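Side-chain contacts in endonuclease III (Geobacillus stearothermophilus, PDB 1ORN), which probably removes oxidised pyrimidines from DNA as a base excision repair glycosylase that forms a covalent intermediate with DNA and carries a [4Fe-4S] cluster: residues I171-K174 and E175-S178; S178-H181 and H182-F186. All coordinates share one frame; numbering follows the deposited sequence.

Contact 1 of 2, residues I171-K174 and E175-S178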
loop_
_atom_site.group_PDB
_atom_site.type_symbol
_atom_site.label_atom_id
_atom_site.label_comp_id
_atom_site.label_asym_id
_atom_site.label_seq_id
_atom_site.Cartn_x
_atom_site.Cartn_y
_atom_site.Cartn_z
ATOM N N ILE C 171 1.677 12.108 -14.695
ATOM C CA ILE C 171 0.331 12.518 -15.087
ATOM C C ILE C 171 -0.399 13.284 -13.989
ATOM O O ILE C 171 -1.250 14.131 -14.274
ATOM C CB ILE C 171 -0.537 11.291 -15.477
ATOM C CG1 ILE C 171 0.160 10.474 -16.568
ATOM C CG2 ILE C 171 -1.909 11.752 -15.951
ATOM C CD1 ILE C 171 0.468 11.254 -17.835
ATOM N N ILE C 172 -0.061 12.991 -12.736
ATOM C CA ILE C 172 -0.717 13.627 -11.596
ATOM C C ILE C 172 0.137 14.666 -10.875
ATOM O O ILE C 172 1.326 14.454 -10.635
ATOM C CB ILE C 172 -1.136 12.570 -10.550
ATOM C CG1 ILE C 172 -2.004 11.499 -11.213
ATOM C CG2 ILE C 172 -1.882 13.232 -9.402
ATOM C CD1 ILE C 172 -2.253 10.301 -10.338
ATOM N N PRO C 173 -0.466 15.812 -10.524
ATOM C CA PRO C 173 0.265 16.864 -9.820
ATOM C C PRO C 173 0.731 16.306 -8.477
ATOM O O PRO C 173 -0.041 15.667 -7.764
ATOM C CB PRO C 173 -0.786 17.962 -9.656
ATOM C CG PRO C 173 -1.623 17.796 -10.877
ATOM C CD PRO C 173 -1.793 16.294 -10.950
ATOM N N LYS C 174 1.995 16.546 -8.152
ATOM C CA LYS C 174 2.590 16.069 -6.910
ATOM C C LYS C 174 1.684 16.293 -5.699
ATOM O O LYS C 174 1.629 15.462 -4.789
ATOM C CB LYS C 174 3.942 16.761 -6.712
ATOM C CG LYS C 174 4.628 16.489 -5.386
ATOM C CD LYS C 174 6.119 16.818 -5.461
ATOM C CE LYS C 174 6.384 18.200 -6.050
ATOM N NZ LYS C 174 5.798 19.299 -5.235
ATOM N N GLU C 175 0.960 17.406 -5.699
ATOM C CA GLU C 175 0.063 17.738 -4.598
ATOM C C GLU C 175 -1.097 16.757 -4.454
ATOM O O GLU C 175 -1.714 16.673 -3.389
ATOM C CB GLU C 175 -0.500 19.151 -4.783
ATOM C CG GLU C 175 0.554 20.249 -4.895
ATOM C CD GLU C 175 1.412 20.122 -6.143
ATOM O OE1 GLU C 175 0.844 20.027 -7.254
ATOM O OE2 GLU C 175 2.655 20.126 -6.014
ATOM N N GLU C 176 -1.391 16.016 -5.519
ATOM C CA GLU C 176 -2.498 15.064 -5.496
ATOM C C GLU C 176 -2.071 13.597 -5.484
ATOM O O GLU C 176 -2.919 12.710 -5.553
ATOM C CB GLU C 176 -3.404 15.279 -6.708
ATOM C CG GLU C 176 -3.842 16.711 -6.944
ATOM C CD GLU C 176 -4.714 16.836 -8.180
ATOM O OE1 GLU C 176 -5.007 17.979 -8.598
ATOM O OE2 GLU C 176 -5.111 15.786 -8.734
ATOM N N TRP C 177 -0.771 13.337 -5.410
ATOM C CA TRP C 177 -0.283 11.960 -5.414
ATOM C C TRP C 177 -0.863 11.071 -4.330
ATOM O O TRP C 177 -1.377 9.994 -4.617
ATOM C CB TRP C 177 1.235 11.930 -5.291
ATOM C CG TRP C 177 1.945 12.348 -6.525
ATOM C CD1 TRP C 177 1.384 12.728 -7.709
ATOM C CD2 TRP C 177 3.362 12.435 -6.701
ATOM N NE1 TRP C 177 2.365 13.050 -8.614
ATOM C CE2 TRP C 177 3.590 12.879 -8.022
ATOM C CE3 TRP C 177 4.463 12.182 -5.871
ATOM C CZ2 TRP C 177 4.873 13.080 -8.533
ATOM C CZ3 TRP C 177 5.744 12.382 -6.380
ATOM C CH2 TRP C 177 5.935 12.827 -7.701
ATOM N N SER C 178 -0.769 11.517 -3.083
ATOM C CA SER C 178 -1.264 10.721 -1.967
ATOM C C SER C 178 -2.745 10.354 -2.024
ATOM O O SER C 178 -3.100 9.189 -1.845
ATOM C CB SER C 178 -0.946 11.426 -0.648
ATOM O OG SER C 178 0.458 11.558 -0.489
HETATM O O HOH W 1 0.240 14.239 -2.443
#
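With chi1 at -73°, Trp177 sets its CG anti to its own carbonyl carbon, and this swings the indole back over Lys174 and toward Ile172. The motif is a pair of overlapping type I beta-turns, which join helix 161-171 to helix 177-191. Glu176 N donates to Pro173 O at 2.6 Å, and Trp177 N donates to Lys174 O at 3.3 Å. The indole adds a side-chain bond to these. Trp177 NE1 donates to Ile172 O at 2.7 Å, with an N-H...O angle of 147°. It reaches this oxygen from above the carbonyl plane. The five-membered ring of Trp177 also covers the backbone, with Lys174 CA over its face, 3.4 Å from the ring centroid, in a CH-pi contact. At the ring edge, Ile172 CG2 meets Trp177 CD1 at 3.7 Å. The bond and the two carbon contacts together are likely to fix the indole's rotation. Without the indole, as with an alanine here, Ile172 O would probably lose this donor and the backbone at Lys174 its cover. On the outer surface Lys174 bends at chi3 and chi4, and its NZ makes a salt bridge with Glu175 OE2 at 3.3 Å, whose hydrogen bond is weak. Pro137 also touches Trp177. A water donates to Lys174 O at 3.0 Å and accepts from Ser178 N.

Contact 2 of 2, residues S178-H181 and H182-F186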
loop_
_atom_site.group_PDB
_atom_site.type_symbol
_atom_site.label_atom_id
_atom_site.label_comp_id
_atom_site.label_asym_id
_atom_site.label_seq_id
_atom_site.Cartn_x
_atom_site.Cartn_y
_atom_site.Cartn_z
ATOM N N SER C 178 -0.769 11.517 -3.083
ATOM C CA SER C 178 -1.264 10.721 -1.967
ATOM C C SER C 178 -2.745 10.354 -2.024
ATOM O O SER C 178 -3.100 9.189 -1.845
ATOM C CB SER C 178 -0.946 11.426 -0.648
ATOM O OG SER C 178 0.458 11.558 -0.489
ATOM N N ILE C 179 -3.615 11.324 -2.279
ATOM C CA ILE C 179 -5.041 11.017 -2.321
ATOM C C ILE C 179 -5.435 10.192 -3.548
ATOM O O ILE C 179 -6.339 9.360 -3.477
ATOM C CB ILE C 179 -5.904 12.304 -2.273
ATOM C CG1 ILE C 179 -7.372 11.928 -2.075
ATOM C CG2 ILE C 179 -5.749 13.096 -3.562
ATOM C CD1 ILE C 179 -7.632 11.134 -0.816
ATOM N N THR C 180 -4.760 10.410 -4.672
ATOM C CA THR C 180 -5.078 9.648 -5.875
ATOM C C THR C 180 -4.736 8.183 -5.638
ATOM O O THR C 180 -5.457 7.283 -6.076
ATOM C CB THR C 180 -4.304 10.167 -7.097
ATOM O OG1 THR C 180 -4.626 11.545 -7.309
ATOM C CG2 THR C 180 -4.684 9.370 -8.340
ATOM N N HIS C 181 -3.630 7.955 -4.933
ATOM C CA HIS C 181 -3.183 6.609 -4.591
ATOM C C HIS C 181 -4.291 5.894 -3.806
ATOM O O HIS C 181 -4.684 4.771 -4.133
ATOM C CB HIS C 181 -1.897 6.705 -3.754
ATOM C CG HIS C 181 -1.622 5.500 -2.908
ATOM N ND1 HIS C 181 -1.217 4.293 -3.433
ATOM C CD2 HIS C 181 -1.707 5.318 -1.568
ATOM C CE1 HIS C 181 -1.064 3.419 -2.454
ATOM N NE2 HIS C 181 -1.356 4.014 -1.312
ATOM N N HIS C 182 -4.801 6.556 -2.773
ATOM C CA HIS C 182 -5.860 5.974 -1.959
ATOM C C HIS C 182 -7.137 5.742 -2.763
ATOM O O HIS C 182 -7.805 4.723 -2.589
ATOM C CB HIS C 182 -6.129 6.869 -0.748
ATOM C CG HIS C 182 -5.030 6.834 0.270
ATOM N ND1 HIS C 182 -4.398 7.969 0.728
ATOM C CD2 HIS C 182 -4.439 5.792 0.902
ATOM C CE1 HIS C 182 -3.463 7.628 1.599
ATOM N NE2 HIS C 182 -3.468 6.314 1.722
ATOM N N ARG C 183 -7.471 6.677 -3.650
ATOM C CA ARG C 183 -8.665 6.532 -4.475
ATOM C C ARG C 183 -8.528 5.330 -5.405
ATOM O O ARG C 183 -9.495 4.602 -5.635
ATOM C CB ARG C 183 -8.910 7.808 -5.285
ATOM C CG ARG C 183 -9.331 9.004 -4.438
ATOM C CD ARG C 183 -9.331 10.282 -5.265
ATOM N NE ARG C 183 -9.722 11.456 -4.485
ATOM C CZ ARG C 183 -9.507 12.712 -4.868
ATOM N NH1 ARG C 183 -8.905 12.960 -6.023
ATOM N NH2 ARG C 183 -9.884 13.722 -4.095
ATOM N N MET C 184 -7.324 5.113 -5.933
ATOM C CA MET C 184 -7.092 3.979 -6.816
ATOM C C MET C 184 -7.195 2.662 -6.059
ATOM O O MET C 184 -7.730 1.681 -6.576
ATOM C CB MET C 184 -5.718 4.085 -7.497
ATOM C CG MET C 184 -5.656 5.142 -8.597
ATOM S SD MET C 184 -4.106 5.068 -9.546
ATOM C CE MET C 184 -4.368 3.553 -10.453
ATOM N N ILE C 185 -6.691 2.640 -4.829
ATOM C CA ILE C 185 -6.749 1.434 -4.016
ATOM C C ILE C 185 -8.198 1.076 -3.704
ATOM O O ILE C 185 -8.584 -0.086 -3.764
ATOM C CB ILE C 185 -5.969 1.603 -2.697
ATOM C CG1 ILE C 185 -4.465 1.598 -2.992
ATOM C CG2 ILE C 185 -6.321 0.477 -1.729
ATOM C CD1 ILE C 185 -3.601 1.701 -1.765
ATOM N N PHE C 186 -8.996 2.078 -3.365
ATOM C CA PHE C 186 -10.401 1.833 -3.071
ATOM C C PHE C 186 -11.120 1.355 -4.326
ATOM O O PHE C 186 -11.932 0.436 -4.272
ATOM C CB PHE C 186 -11.063 3.105 -2.539
ATOM C CG PHE C 186 -11.080 3.194 -1.032
ATOM C CD1 PHE C 186 -9.903 3.083 -0.296
ATOM C CD2 PHE C 186 -12.281 3.396 -0.349
ATOM C CE1 PHE C 186 -9.919 3.171 1.097
ATOM C CE2 PHE C 186 -12.308 3.485 1.042
ATOM C CZ PHE C 186 -11.128 3.374 1.766
#
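Ile185 lays its CG1 over the face of the His181 ring, 4.3 Å from the centroid, in a CH-pi contact. His181 CG is anti to the backbone N, with chi1 at 158°, which turns the ring along the helix toward Ile185. Ile185 CD1 comes closer still, at 3.1 Å from His181 CE1. That approach is very short, and its exact value is doubtful. Val145 of helix 143-152 touches both side chains. The closely packed side is made by the buried Thr180, His181 and Met184. Here Met184 CG lies 3.3 Å from Thr180 O. The end of the Met184 chain leads away, and the side chain also touches Leu14 and Met17 of helix 7-20. Thr180 OG1 makes a hydrogen bond back to Glu176 O. Residues 178-186 all lie on helix 177-191 of the HhH-GPD glycosylase fold. Regular i to i+4 alpha-helical bonds run through the segment, such as Arg183 N to Ile179 O at 2.9 Å. Ile179, His182 and Arg183 are partly exposed by contrast, and their side chains meet mainly over faces and obliquely. The extended Arg183 chain carries its guanidinium across Ile179, whose CG1 lies over one face, offset toward the rim. Ile179 CG1 is 3.4 Å from Arg183 NE, and this buried nitrogen has no polar partner in the model. The His182 ring meets the His181 ring obliquely, with planes at 57° and centroids 5.0 Å apart. His181 CD2 sits over the His182 face, 3.7 Å from His182 CD2.

Contacts 1 and 2 follow one another along the chain and share Ser178, whose OG is hydrogen-bonded to Ser131 OG. Their centres are about 10 Å apart. Contact 1 forms the turn that leads into helix 177-191, and contact 2 occupies the next turns of that helix. They touch where Ile172 CD1 of contact 1 packs on Thr180 CG2 of contact 2 at 3.3 Å. Leu14 of helix 7-20 touches both residues. The nearest atom of contact 1 is about 16 Å from the bound DNA, and that of contact 2 about 8 Å. The Met184 side chain lies about 10 Å from the iron-sulfur cluster, and Phe187 further along the helix lines the cluster's pocket.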